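Local coordinates for invasion protein InvA (Salmonella enterica, PDB 2X49) that belongs to the export apparatus of a type III secretion system and is involved in invading intestinal epithelial cells, represented here by its C-terminal domain, at residues Leu61-Ile66 against Ala138-Glu143; His3-Val8 against Ile147-His152; Ala270-Leu275 against Lys303-Gly308; Arg237-Ser242 against Asp281-Ala286; Leu214-Arg219 against Phe318-Asp323. All coordinates share one frame; numbering follows the deposited sequence.

Interaction 1: Leu61-Ile66 against Ala138-Glu143; sequences LLINEI and ARNVNE
Ile-63, the last residue of strand 58-63, meets the segment that runs on from helix 125-139. With CG1 anti to the carbonyl carbon (chi1 -55°), the longer arm carries CD1 to the CB of Asn-140, 3.7 Å away. The other branch, CG2, lies 3.8 Å from CG of Glu-143 and rests against that residue's CB too. Asn-140 has just left the helical conformation; its amide ND2 is turned back to Thr-136 O of the preceding helix, leaving its CB and CG to meet the isoleucine methyl.

One residue on, Asn-64 supplies the polar half of the contact. Its ND2 donates to OE1 of Glu-143 over 2.6 Å, with an N-H...O angle of 153°. The bond stays close to the plane of the amide but comes down on the oxygen from above the carboxylate, 60° out of its plane. The bend of the Glu-143 chain at chi2 lets its aliphatic part lie on Ile-63 while its carboxylate faces the asparagine.

From Ile-63 to Ile-66 the backbone makes a type I' turn, closed by Ile-66 N to Ile-63 O (3.0 Å) and the reciprocal Ile-63 N to Ile-66 O (3.1 Å). Asn-64 and Glu-65 both take left-handed helical angles, as this turn requires. This is the two-residue loop of a beta hairpin formed by strands 58-63 and 66-72, its tip resting against the C-terminal exit of a helix.

Interaction 2: His3-Val8 against Ile147-His152; sequences HMTETV and IQETKH
The imidazole of His-3 and the amide of Gln-148 are nearly parallel, their planes 19° apart, but they do not stack: the ring comes obliquely upon CG of Gln-148. The other flat group, the Glu-149 carboxylate, lies against the side of Met-4, with OE2 3.0 Å from its CB and OE1 3.1 Å from its CG, both short for carbon against oxygen. In this surface contact the short N-terminal helix 3-6 meets the first turn of helix 147-158. Ser-2, His-3 and Met-4 are probably remnants of the expression construct.

Glu-149, bent at chi2 (70°), runs across Met-4 at about a right angle. The bend brings OE1 back to the backbone N of Gly-146, just ahead of its own helix, while Ser-2 OG bonds OE2. Thr-5 OG1 bonds Ser-2 O and makes no direct hydrogen bond to Glu-149, whose OE2 is 4.4 Å from it. A water joins the two, 2.6 Å from Thr-5 OG1, and donates to Glu-149 OE2, also at 2.6 Å.

Interaction 3: Ala270-Leu275 against Lys303-Gly308; sequences ANLMDL and KKMIEG. With CA (calcium ion), chain F.
Met-273 does most of the reaching across from helix 266-280 to helix 299-306. Its CB does not point straight at the other helix; the turn at chi2 (-59°) brings SD in, and that at chi3 (-63°) places CE. SD is the busiest atom. It lies 3.6 Å from CG of Met-305 and 3.6 Å from the carbonyl O of the same residue, with CG2 of Ile-306 at 4.0 Å. The terminal CE then settles near the backbone of Ile-306, 4.0 Å from its CA.

Met-305 comes the other way, so that the two methionines slide past each other in opposite directions. Its own SD carries on to CD2 of Leu-272, 3.8 Å away, and those two side chains cross at about a right angle. Ile-249 of helix 243-252 touches both Leu-272 and Met-305, extending the apolar cluster to a third helix. Elsewhere on helix 266-280, Asp-274 OD2 binds a calcium ion at 2.8 Å, a long distance for this metal, and takes no part in the packing.

No hydrogen bond or charge pair links the two segments: the helices are joined by close packing of thioethers and aliphatic branches, which depends on fit rather than on directional bonds.

Interaction 4: Arg237-Ser242 against Asp281-Ala286; sequences RAVMVS and DDLLIA
Arg-237 and Val-239, alternate residues of strand 236-240 in the parallel four-stranded sheet, face Ile-285 and Leu-283 of the loop leading from helix 266-280 to strand 291-294. The pairs follow each other in opposite chain directions, Arg-237 with Ile-285 and Val-239 with Leu-283. With CA atoms 8.8 Å apart in the first pair and 9.8 Å in the second, the side chains alone bridge the gap.

Arg-237 is stretched from CG to NE, and its methylene CD is what touches. Ile-285 meets it at about a right angle: its CG1 stands beside the backbone N (chi1 -62°), and chi2 of -172° swings CD1 out as far as the branch allows. Beyond it, Arg-237 NE makes a long, weak ion pair with Glu-235.

Val-239 and Leu-283 approach tip to tip. Leu-283 is extended to CD1, with chi2 at -179°, while Val-239 turns CG1 away from its backbone N and offers CG2. Leu-290 lies against both Arg-237 and Leu-283, and Ile-330 of the neighbouring strand 327-332 packs on Val-239. Leu-283 and Ile-285 cover this part of strand 236-240. Ile-285 CD1 sits 3.8 Å from Arg-237 CD, whereas Leu-283 CD1 and Val-239 CG2 are 4.1 Å apart.

Interaction 5: Leu214-Arg219 against Phe318-Asp323; sequences LVEHIR and FGEIAD
Arg-219 grips the carboxylate of Glu-320 side-on, with one nitrogen for each oxygen. NE donates to OE2 over 2.7 Å at an N-H...O angle of 163°, and NH2 donates to OE1 over 2.9 Å, nearly straight at 174°. Both oxygens lie close to the guanidinium plane, but the two flat groups are twisted 44° against each other. OE2 is therefore met on its syn side yet tilted from the carboxylate plane, while OE1 is met from above it. The bend of the arginine at chi3 turns NE and NH2 to the glutamate, whose own chain is extended beyond CG.

Neither oxygen depends on the arginine alone. OE1 also accepts from the backbone N of Ser-317, and OE2 from a water 2.7 Å away. The salt bridge ties helix 211-221 to the loop following strand 314-317, an edge strand of the parallel sheet, and Leu-316 of that strand packs on Arg-219.

The same water donates to OE2 of Glu-216, 3.0 Å from it, one helical turn before Arg-219. Glu-216 has its main polar partner elsewhere, in a salt bridge to Arg-299 NE. Its OE2 comes within 4.4 Å of Glu-320 OE2, a meeting of like charges that the intervening water and the two arginines probably ease. Arg-219 NH1, the remaining nitrogen, makes a long, weak ion pair with Glu-187.

How the interactions relate
Along the chain, interactions 1 and 2 close before the other three open, with interaction 1 lying within the span of interaction 2. Their centres are about 14 Å apart and they touch: Met-4 CE packs on Glu-143 O, and Val-8 on Asn-64. Helices 125-139 and 147-158, which serve them, are consecutive. Interactions 3 and 4 alternate along the sequence and share the region around helix 266-280, with centres about 15 Å apart; both fall within the span of interaction 5. Met-240 of interaction 4 packs on Phe-318 of interaction 5. Interaction 1 involves the mixed sheet and interactions 4 and 5 the parallel one, within the same C-terminal domain; His-3 and Met-4 of interaction 2 probably come from the construct.

Interaction 1: Leu61-Ile66 against Ala138-Glu143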
# COMPACT_ATOMS: atom_id res chain seq x y z
N LEU A 61 -1.85 -14.25 8.26
CA LEU A 61 -1.45 -14.45 6.87
C LEU A 61 -0.09 -15.10 6.81
O LEU A 61 0.87 -14.58 7.34
CB LEU A 61 -1.46 -13.08 6.12
CG LEU A 61 -0.81 -13.12 4.72
CD1 LEU A 61 -1.64 -13.96 3.78
CD2 LEU A 61 -0.59 -11.68 4.22
N LEU A 62 -0.03 -16.23 6.11
CA LEU A 62 1.22 -16.92 5.79
C LEU A 62 1.50 -16.82 4.30
O LEU A 62 0.66 -17.04 3.43
CB LEU A 62 1.19 -18.42 6.13
CG LEU A 62 0.68 -18.84 7.48
CD1 LEU A 62 0.85 -20.37 7.61
CD2 LEU A 62 1.40 -18.05 8.57
N ILE A 63 2.72 -16.42 4.04
CA ILE A 63 3.30 -16.45 2.70
C ILE A 63 4.49 -17.39 2.75
O ILE A 63 5.38 -17.31 3.61
CB ILE A 63 3.69 -15.01 2.19
CG1 ILE A 63 2.52 -14.04 2.26
CG2 ILE A 63 4.34 -15.10 0.76
CD1 ILE A 63 2.89 -12.53 1.90
N ASN A 64 4.48 -18.37 1.87
CA ASN A 64 5.50 -19.41 1.87
C ASN A 64 5.49 -20.19 3.15
O ASN A 64 6.52 -20.66 3.67
CB ASN A 64 6.91 -18.81 1.71
CG ASN A 64 7.10 -18.14 0.39
OD1 ASN A 64 6.77 -18.71 -0.67
ND2 ASN A 64 7.70 -16.94 0.41
N GLU A 65 4.29 -20.29 3.68
CA GLU A 65 4.03 -21.06 4.90
C GLU A 65 4.69 -20.42 6.13
O GLU A 65 4.78 -21.01 7.21
CB GLU A 65 4.45 -22.53 4.77
CG GLU A 65 3.31 -23.41 4.27
CD GLU A 65 3.70 -24.89 4.10
OE1 GLU A 65 4.39 -25.48 4.97
OE2 GLU A 65 3.31 -25.47 3.06
N ILE A 66 5.16 -19.20 5.91
CA ILE A 66 5.76 -18.42 7.01
C ILE A 66 4.83 -17.30 7.47
O ILE A 66 4.25 -16.65 6.67
CB ILE A 66 7.10 -17.83 6.54
CG1 ILE A 66 8.05 -18.96 6.14
CG2 ILE A 66 7.73 -16.98 7.62
CD1 ILE A 66 9.34 -18.47 5.49
N ALA A 138 0.35 -6.39 -1.43
CA ALA A 138 1.01 -5.45 -2.38
C ALA A 138 2.49 -5.34 -2.03
O ALA A 138 3.36 -5.41 -2.90
CB ALA A 138 0.35 -4.04 -2.35
N ARG A 139 2.80 -5.14 -0.77
CA ARG A 139 4.18 -4.95 -0.31
C ARG A 139 5.07 -6.15 -0.66
O ARG A 139 6.29 -6.05 -0.89
CB ARG A 139 4.21 -4.68 1.20
CG ARG A 139 5.53 -4.53 1.86
CD ARG A 139 5.28 -3.92 3.24
NE ARG A 139 4.90 -4.86 4.30
CZ ARG A 139 3.79 -4.76 5.04
NH1 ARG A 139 2.93 -3.78 4.84
NH2 ARG A 139 3.55 -5.66 5.98
N ASN A 140 4.42 -7.30 -0.68
CA ASN A 140 5.08 -8.62 -0.78
C ASN A 140 4.92 -9.17 -2.21
O ASN A 140 5.05 -10.35 -2.48
CB ASN A 140 4.55 -9.60 0.27
CG ASN A 140 5.15 -9.38 1.61
OD1 ASN A 140 6.29 -9.80 1.88
ND2 ASN A 140 4.38 -8.81 2.52
N VAL A 141 4.72 -8.23 -3.11
CA VAL A 141 4.44 -8.55 -4.52
C VAL A 141 5.48 -9.50 -5.17
O VAL A 141 5.12 -10.36 -5.98
CB VAL A 141 4.30 -7.27 -5.39
CG1 VAL A 141 5.54 -6.43 -5.37
CG2 VAL A 141 3.94 -7.67 -6.82
N ASN A 142 6.72 -9.37 -4.76
CA ASN A 142 7.79 -10.17 -5.38
C ASN A 142 7.65 -11.68 -5.11
O ASN A 142 8.30 -12.51 -5.74
CB ASN A 142 9.20 -9.66 -5.00
CG ASN A 142 9.56 -8.29 -5.63
OD1 ASN A 142 8.61 -7.36 -5.64
ND2 ASN A 142 10.71 -8.07 -6.04
N GLU A 143 6.78 -12.00 -4.16
CA GLU A 143 6.56 -13.40 -3.76
C GLU A 143 5.74 -14.16 -4.77
O GLU A 143 5.84 -15.40 -4.83
CB GLU A 143 5.92 -13.54 -2.35
CG GLU A 143 6.81 -13.04 -1.20
CD GLU A 143 7.99 -13.96 -0.88
OE1 GLU A 143 8.04 -15.12 -1.37
OE2 GLU A 143 8.87 -13.51 -0.11

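Interaction 2: His3-Val8 against Ile147-His152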
# COMPACT_ATOMS: atom_id res chain seq x y z
N HIS A 3 4.26 -20.47 -12.69
CA HIS A 3 4.73 -21.10 -11.45
C HIS A 3 4.70 -20.12 -10.29
O HIS A 3 4.52 -20.47 -9.12
CB HIS A 3 6.14 -21.70 -11.62
CG HIS A 3 7.20 -20.70 -11.95
ND1 HIS A 3 7.47 -20.30 -13.24
CD2 HIS A 3 8.03 -19.99 -11.15
CE1 HIS A 3 8.45 -19.40 -13.22
NE2 HIS A 3 8.80 -19.19 -11.97
N MET A 4 4.86 -18.86 -10.66
CA MET A 4 5.00 -17.77 -9.66
C MET A 4 3.82 -17.71 -8.73
O MET A 4 3.91 -17.32 -7.57
CB MET A 4 5.13 -16.40 -10.33
CG MET A 4 6.47 -16.09 -10.93
SD MET A 4 7.81 -15.93 -9.73
CE MET A 4 6.96 -15.44 -8.23
N THR A 5 2.68 -18.07 -9.31
CA THR A 5 1.41 -18.08 -8.58
C THR A 5 1.05 -19.50 -8.19
O THR A 5 0.65 -19.77 -7.06
CB THR A 5 0.23 -17.43 -9.39
OG1 THR A 5 0.22 -17.90 -10.73
CG2 THR A 5 0.32 -15.89 -9.38
N GLU A 6 1.27 -20.38 -9.14
CA GLU A 6 0.65 -21.72 -9.16
C GLU A 6 1.24 -22.68 -8.13
O GLU A 6 0.63 -23.67 -7.78
CB GLU A 6 0.67 -22.35 -10.57
CG GLU A 6 -0.41 -21.76 -11.48
CD GLU A 6 -0.46 -22.33 -12.89
OE1 GLU A 6 0.26 -23.30 -13.22
OE2 GLU A 6 -1.24 -21.78 -13.71
N THR A 7 2.43 -22.37 -7.65
CA THR A 7 3.16 -23.33 -6.81
C THR A 7 3.26 -22.89 -5.37
O THR A 7 3.81 -23.59 -4.52
CB THR A 7 4.57 -23.66 -7.36
OG1 THR A 7 5.39 -22.48 -7.36
CG2 THR A 7 4.49 -24.21 -8.78
N VAL A 8 2.70 -21.71 -5.12
CA VAL A 8 2.91 -21.03 -3.84
C VAL A 8 1.63 -20.44 -3.24
O VAL A 8 1.50 -19.22 -3.14
CB VAL A 8 3.92 -19.86 -3.97
CG1 VAL A 8 3.43 -18.80 -5.00
CG2 VAL A 8 4.14 -19.21 -2.59
N ILE A 147 8.60 -12.13 -14.11
CA ILE A 147 8.76 -11.97 -15.56
C ILE A 147 7.68 -12.68 -16.35
O ILE A 147 7.24 -12.23 -17.40
CB ILE A 147 10.15 -12.50 -16.06
CG1 ILE A 147 11.25 -11.59 -15.56
CG2 ILE A 147 10.15 -12.59 -17.55
CD1 ILE A 147 11.17 -10.19 -16.11
N GLN A 148 7.29 -13.84 -15.86
CA GLN A 148 6.29 -14.65 -16.57
C GLN A 148 4.97 -13.91 -16.59
O GLN A 148 4.31 -13.85 -17.62
CB GLN A 148 6.10 -16.08 -16.01
CG GLN A 148 7.28 -16.99 -16.26
CD GLN A 148 7.87 -16.87 -17.65
OE1 GLN A 148 8.97 -16.34 -17.81
NE2 GLN A 148 7.19 -17.42 -18.66
N GLU A 149 4.62 -13.31 -15.45
CA GLU A 149 3.37 -12.53 -15.35
C GLU A 149 3.45 -11.28 -16.21
O GLU A 149 2.51 -10.89 -16.91
CB GLU A 149 3.08 -12.17 -13.91
CG GLU A 149 2.65 -13.32 -13.04
CD GLU A 149 3.75 -14.34 -12.73
OE1 GLU A 149 4.94 -13.94 -12.51
OE2 GLU A 149 3.41 -15.54 -12.69
N THR A 150 4.60 -10.65 -16.16
CA THR A 150 4.82 -9.44 -16.99
C THR A 150 4.70 -9.77 -18.48
O THR A 150 4.07 -9.07 -19.27
CB THR A 150 6.21 -8.84 -16.68
OG1 THR A 150 6.27 -8.46 -15.30
CG2 THR A 150 6.55 -7.64 -17.59
N LYS A 151 5.28 -10.88 -18.87
CA LYS A 151 5.32 -11.24 -20.29
C LYS A 151 3.89 -11.49 -20.78
O LYS A 151 3.53 -11.21 -21.93
CB LYS A 151 6.24 -12.44 -20.53
CG LYS A 151 6.13 -13.05 -21.92
CD LYS A 151 6.75 -12.19 -23.02
CE LYS A 151 7.00 -13.05 -24.26
NZ LYS A 151 6.87 -12.30 -25.56
N HIS A 152 3.08 -11.99 -19.87
CA HIS A 152 1.68 -12.34 -20.19
C HIS A 152 0.92 -11.07 -20.44
O HIS A 152 0.10 -10.94 -21.36
CB HIS A 152 1.01 -13.06 -19.04
CG HIS A 152 -0.41 -13.44 -19.33
ND1 HIS A 152 -0.75 -14.60 -19.99
CD2 HIS A 152 -1.57 -12.80 -19.06
CE1 HIS A 152 -2.06 -14.67 -20.10
NE2 HIS A 152 -2.59 -13.59 -19.55
O HOH W 1 1.08 -16.64 -12.84

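Interaction 3: Ala270-Leu275 against Lys303-Gly308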
# COMPACT_ATOMS: atom_id res chain seq x y z
N ALA A 270 19.60 7.36 12.45
CA ALA A 270 18.88 6.80 13.61
C ALA A 270 18.13 7.91 14.33
O ALA A 270 16.97 7.76 14.75
CB ALA A 270 19.82 6.09 14.59
N ASN A 271 18.79 9.06 14.38
CA ASN A 271 18.25 10.24 15.12
C ASN A 271 17.06 10.81 14.34
O ASN A 271 16.02 11.19 14.90
CB ASN A 271 19.30 11.29 15.46
CG ASN A 271 20.17 10.83 16.58
OD1 ASN A 271 19.75 9.95 17.35
ND2 ASN A 271 21.35 11.39 16.71
N LEU A 272 17.18 10.79 13.03
CA LEU A 272 16.08 11.26 12.16
C LEU A 272 14.86 10.32 12.25
O LEU A 272 13.70 10.75 12.26
CB LEU A 272 16.57 11.44 10.71
CG LEU A 272 15.48 11.93 9.79
CD1 LEU A 272 14.98 13.29 10.32
CD2 LEU A 272 16.00 12.03 8.34
N MET A 273 15.14 9.03 12.30
CA MET A 273 14.08 8.03 12.48
C MET A 273 13.38 8.19 13.83
O MET A 273 12.16 8.02 13.93
CB MET A 273 14.55 6.60 12.28
CG MET A 273 14.71 6.22 10.83
SD MET A 273 13.19 6.38 9.89
CE MET A 273 12.16 5.17 10.72
N ASP A 274 14.14 8.52 14.84
CA ASP A 274 13.56 8.72 16.20
C ASP A 274 12.61 9.93 16.16
O ASP A 274 11.54 9.95 16.81
CB ASP A 274 14.64 8.83 17.29
CG ASP A 274 15.30 7.48 17.58
OD1 ASP A 274 14.68 6.43 17.26
OD2 ASP A 274 16.43 7.46 18.13
N LEU A 275 12.99 10.93 15.38
CA LEU A 275 12.15 12.16 15.25
C LEU A 275 10.84 11.84 14.50
O LEU A 275 9.76 12.27 14.86
CB LEU A 275 12.92 13.29 14.52
CG LEU A 275 12.05 14.48 14.14
CD1 LEU A 275 11.58 15.23 15.40
CD2 LEU A 275 12.85 15.41 13.20
N LYS A 303 10.80 7.29 1.62
CA LYS A 303 10.14 5.95 1.59
C LYS A 303 11.14 4.87 2.01
O LYS A 303 10.90 4.11 2.95
CB LYS A 303 9.44 5.62 0.27
CG LYS A 303 9.04 4.14 0.12
CD LYS A 303 7.82 3.76 0.98
CE LYS A 303 7.49 2.27 0.87
NZ LYS A 303 6.48 1.79 1.82
N LYS A 304 12.32 4.89 1.42
CA LYS A 304 13.35 3.88 1.75
C LYS A 304 13.79 3.96 3.19
O LYS A 304 14.02 2.94 3.86
CB LYS A 304 14.57 3.98 0.82
CG LYS A 304 15.58 2.81 0.93
CD LYS A 304 16.55 2.78 -0.25
CE LYS A 304 17.16 1.38 -0.46
NZ LYS A 304 18.60 1.32 -0.02
N MET A 305 13.85 5.18 3.70
CA MET A 305 14.30 5.39 5.06
C MET A 305 13.31 4.85 6.11
O MET A 305 13.71 4.19 7.08
CB MET A 305 14.63 6.87 5.28
CG MET A 305 14.53 7.29 6.67
SD MET A 305 15.76 8.56 6.91
CE MET A 305 17.20 7.60 6.46
N ILE A 306 12.03 5.07 5.88
CA ILE A 306 11.01 4.79 6.93
C ILE A 306 10.38 3.43 6.85
O ILE A 306 9.70 3.00 7.80
CB ILE A 306 9.85 5.84 6.94
CG1 ILE A 306 8.97 5.66 5.71
CG2 ILE A 306 10.39 7.24 7.14
CD1 ILE A 306 7.66 6.49 5.75
N GLU A 307 10.64 2.74 5.77
CA GLU A 307 9.83 1.52 5.45
C GLU A 307 10.15 0.31 6.31
O GLU A 307 9.35 -0.59 6.43
CB GLU A 307 9.91 1.11 3.99
CG GLU A 307 11.23 0.60 3.57
CD GLU A 307 11.28 0.27 2.10
OE1 GLU A 307 10.26 0.47 1.42
OE2 GLU A 307 12.35 -0.19 1.62
N GLY A 308 11.28 0.38 6.96
CA GLY A 308 11.70 -0.65 7.89
C GLY A 308 10.81 -0.69 9.11
O GLY A 308 10.31 -1.75 9.51
CA CA F . 18.13 5.38 18.95

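Interaction 4: Arg237-Ser242 against Asp281-Ala286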
# COMPACT_ATOMS: atom_id res chain seq x y z
N ARG A 237 -6.27 11.65 3.34
CA ARG A 237 -5.77 11.94 4.70
C ARG A 237 -4.26 11.85 4.68
O ARG A 237 -3.73 10.85 4.27
CB ARG A 237 -6.36 10.97 5.74
CG ARG A 237 -7.85 10.93 5.69
CD ARG A 237 -8.49 9.97 6.67
NE ARG A 237 -9.93 10.21 6.62
CZ ARG A 237 -10.78 9.54 5.86
NH1 ARG A 237 -10.38 8.53 5.11
NH2 ARG A 237 -12.06 9.87 5.86
N ALA A 238 -3.62 12.92 5.13
CA ALA A 238 -2.16 13.12 5.00
C ALA A 238 -1.49 13.69 6.21
O ALA A 238 -2.08 14.38 7.03
CB ALA A 238 -1.89 14.05 3.79
N VAL A 239 -0.23 13.30 6.30
CA VAL A 239 0.79 13.91 7.17
C VAL A 239 1.82 14.59 6.28
O VAL A 239 2.30 14.05 5.31
CB VAL A 239 1.45 12.84 8.06
CG1 VAL A 239 2.65 13.41 8.83
CG2 VAL A 239 0.41 12.19 9.01
N MET A 240 2.17 15.83 6.61
CA MET A 240 3.11 16.59 5.77
C MET A 240 4.48 16.49 6.38
O MET A 240 4.62 16.54 7.58
CB MET A 240 2.66 18.04 5.68
CG MET A 240 3.52 18.94 4.79
SD MET A 240 2.45 20.07 3.90
CE MET A 240 1.53 18.82 3.01
N VAL A 241 5.47 16.35 5.55
CA VAL A 241 6.88 16.43 5.98
C VAL A 241 7.28 17.92 6.02
O VAL A 241 7.07 18.67 5.09
CB VAL A 241 7.83 15.64 5.04
CG1 VAL A 241 9.26 15.68 5.56
CG2 VAL A 241 7.36 14.18 4.85
N SER A 242 7.88 18.31 7.12
CA SER A 242 8.38 19.69 7.34
C SER A 242 9.57 20.00 6.47
O SER A 242 10.32 19.14 6.05
CB SER A 242 8.75 19.94 8.80
OG SER A 242 9.89 19.20 9.16
N ASP A 281 3.76 9.27 16.68
CA ASP A 281 3.38 8.44 17.87
C ASP A 281 1.94 8.64 18.36
O ASP A 281 1.30 7.70 18.87
CB ASP A 281 4.38 8.63 19.04
CG ASP A 281 4.03 7.81 20.27
OD1 ASP A 281 4.06 6.56 20.19
OD2 ASP A 281 3.75 8.41 21.32
N ASP A 282 1.43 9.85 18.19
CA ASP A 282 0.14 10.21 18.83
C ASP A 282 -1.03 10.29 17.85
O ASP A 282 -2.13 10.71 18.19
CB ASP A 282 0.25 11.48 19.69
CG ASP A 282 0.45 12.76 18.88
OD1 ASP A 282 0.47 12.71 17.64
OD2 ASP A 282 0.57 13.83 19.54
N LEU A 283 -0.76 9.79 16.66
CA LEU A 283 -1.81 9.70 15.58
C LEU A 283 -2.87 8.67 15.90
O LEU A 283 -2.59 7.58 16.43
CB LEU A 283 -1.22 9.36 14.21
CG LEU A 283 -0.16 10.32 13.73
CD1 LEU A 283 0.33 9.91 12.37
CD2 LEU A 283 -0.78 11.72 13.77
N LEU A 284 -4.11 9.03 15.55
CA LEU A 284 -5.28 8.17 15.81
C LEU A 284 -5.90 7.56 14.56
O LEU A 284 -6.91 6.81 14.65
CB LEU A 284 -6.38 8.93 16.55
CG LEU A 284 -6.02 9.48 17.91
CD1 LEU A 284 -7.26 10.13 18.51
CD2 LEU A 284 -5.51 8.37 18.84
N ILE A 285 -5.32 7.92 13.43
CA ILE A 285 -5.63 7.29 12.15
C ILE A 285 -4.49 6.32 11.78
O ILE A 285 -3.33 6.67 11.80
CB ILE A 285 -5.88 8.34 11.07
CG1 ILE A 285 -7.10 9.19 11.48
CG2 ILE A 285 -6.11 7.71 9.73
CD1 ILE A 285 -7.53 10.13 10.37
N ALA A 286 -4.85 5.07 11.51
CA ALA A 286 -3.85 4.02 11.17
C ALA A 286 -3.03 4.41 9.95
O ALA A 286 -3.50 5.05 9.04
CB ALA A 286 -4.53 2.69 10.89

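Interaction 5: Leu214-Arg219 against Phe318-Asp323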
# COMPACT_ATOMS: atom_id res chain seq x y z
N LEU A 214 13.98 5.63 -13.22
CA LEU A 214 12.92 5.37 -14.21
C LEU A 214 11.55 5.23 -13.54
O LEU A 214 10.53 5.76 -14.04
CB LEU A 214 13.25 4.10 -15.06
CG LEU A 214 12.24 3.69 -16.13
CD1 LEU A 214 12.09 4.83 -17.14
CD2 LEU A 214 12.58 2.34 -16.79
N VAL A 215 11.51 4.47 -12.47
CA VAL A 215 10.27 4.27 -11.72
C VAL A 215 9.67 5.60 -11.28
O VAL A 215 8.48 5.82 -11.39
CB VAL A 215 10.41 3.31 -10.49
CG1 VAL A 215 9.16 3.42 -9.63
CG2 VAL A 215 10.56 1.91 -10.99
N GLU A 216 10.52 6.50 -10.86
CA GLU A 216 10.03 7.80 -10.38
C GLU A 216 9.31 8.55 -11.52
O GLU A 216 8.32 9.29 -11.32
CB GLU A 216 11.16 8.62 -9.76
CG GLU A 216 10.66 9.61 -8.77
CD GLU A 216 9.99 9.01 -7.52
OE1 GLU A 216 10.09 7.76 -7.25
OE2 GLU A 216 9.39 9.79 -6.76
N HIS A 217 9.88 8.46 -12.72
CA HIS A 217 9.28 9.11 -13.86
C HIS A 217 7.93 8.49 -14.22
O HIS A 217 6.97 9.18 -14.62
CB HIS A 217 10.21 9.14 -15.08
CG HIS A 217 11.42 10.00 -14.91
ND1 HIS A 217 11.35 11.37 -14.74
CD2 HIS A 217 12.75 9.70 -14.94
CE1 HIS A 217 12.57 11.87 -14.62
NE2 HIS A 217 13.44 10.88 -14.76
N ILE A 218 7.89 7.18 -14.12
CA ILE A 218 6.66 6.42 -14.42
C ILE A 218 5.56 6.82 -13.43
O ILE A 218 4.41 7.11 -13.79
CB ILE A 218 6.86 4.89 -14.47
CG1 ILE A 218 7.93 4.50 -15.51
CG2 ILE A 218 5.55 4.19 -14.75
CD1 ILE A 218 7.79 5.19 -16.82
N ARG A 219 5.96 6.91 -12.17
CA ARG A 219 5.01 7.33 -11.09
C ARG A 219 4.45 8.67 -11.47
O ARG A 219 3.26 8.97 -11.35
CB ARG A 219 5.68 7.42 -9.73
CG ARG A 219 5.96 6.11 -9.08
CD ARG A 219 6.54 6.35 -7.73
NE ARG A 219 5.65 7.07 -6.81
CZ ARG A 219 4.93 6.47 -5.86
NH1 ARG A 219 5.00 5.13 -5.69
NH2 ARG A 219 4.14 7.21 -5.06
N PHE A 318 4.10 15.96 -3.90
CA PHE A 318 3.12 17.02 -4.13
C PHE A 318 2.54 16.96 -5.55
O PHE A 318 1.35 17.20 -5.78
CB PHE A 318 3.71 18.41 -3.84
CG PHE A 318 4.25 18.60 -2.44
CD1 PHE A 318 3.55 18.17 -1.32
CD2 PHE A 318 5.48 19.21 -2.23
CE1 PHE A 318 4.06 18.39 -0.03
CE2 PHE A 318 6.00 19.43 -0.93
CZ PHE A 318 5.30 19.00 0.16
N GLY A 319 3.38 16.63 -6.52
CA GLY A 319 2.92 16.49 -7.89
C GLY A 319 1.98 15.32 -8.13
O GLY A 319 1.12 15.30 -9.00
N GLU A 320 2.21 14.29 -7.34
CA GLU A 320 1.43 13.06 -7.44
C GLU A 320 -0.01 13.29 -7.05
O GLU A 320 -0.88 12.60 -7.55
CB GLU A 320 2.06 11.89 -6.69
CG GLU A 320 3.25 11.27 -7.50
CD GLU A 320 4.10 10.25 -6.72
OE1 GLU A 320 3.88 10.05 -5.51
OE2 GLU A 320 5.05 9.70 -7.32
N ILE A 321 -0.25 14.31 -6.23
CA ILE A 321 -1.63 14.62 -5.76
C ILE A 321 -2.22 15.89 -6.40
O ILE A 321 -3.12 16.51 -5.86
CB ILE A 321 -1.73 14.68 -4.18
CG1 ILE A 321 -0.96 15.88 -3.63
CG2 ILE A 321 -1.27 13.34 -3.55
CD1 ILE A 321 -1.48 16.38 -2.31
N ALA A 322 -1.74 16.21 -7.60
CA ALA A 322 -2.21 17.39 -8.35
C ALA A 322 -3.70 17.35 -8.66
O ALA A 322 -4.38 18.37 -8.71
CB ALA A 322 -1.38 17.58 -9.65
N ASP A 323 -4.21 16.13 -8.79
CA ASP A 323 -5.63 15.93 -9.19
C ASP A 323 -6.49 15.69 -7.99
O ASP A 323 -7.66 15.30 -8.10
CB ASP A 323 -5.81 14.78 -10.19
CG ASP A 323 -5.61 15.23 -11.63
OD1 ASP A 323 -6.22 14.62 -12.54
OD2 ASP A 323 -4.87 16.22 -11.87
O HOH W 2 7.06 11.45 -7.71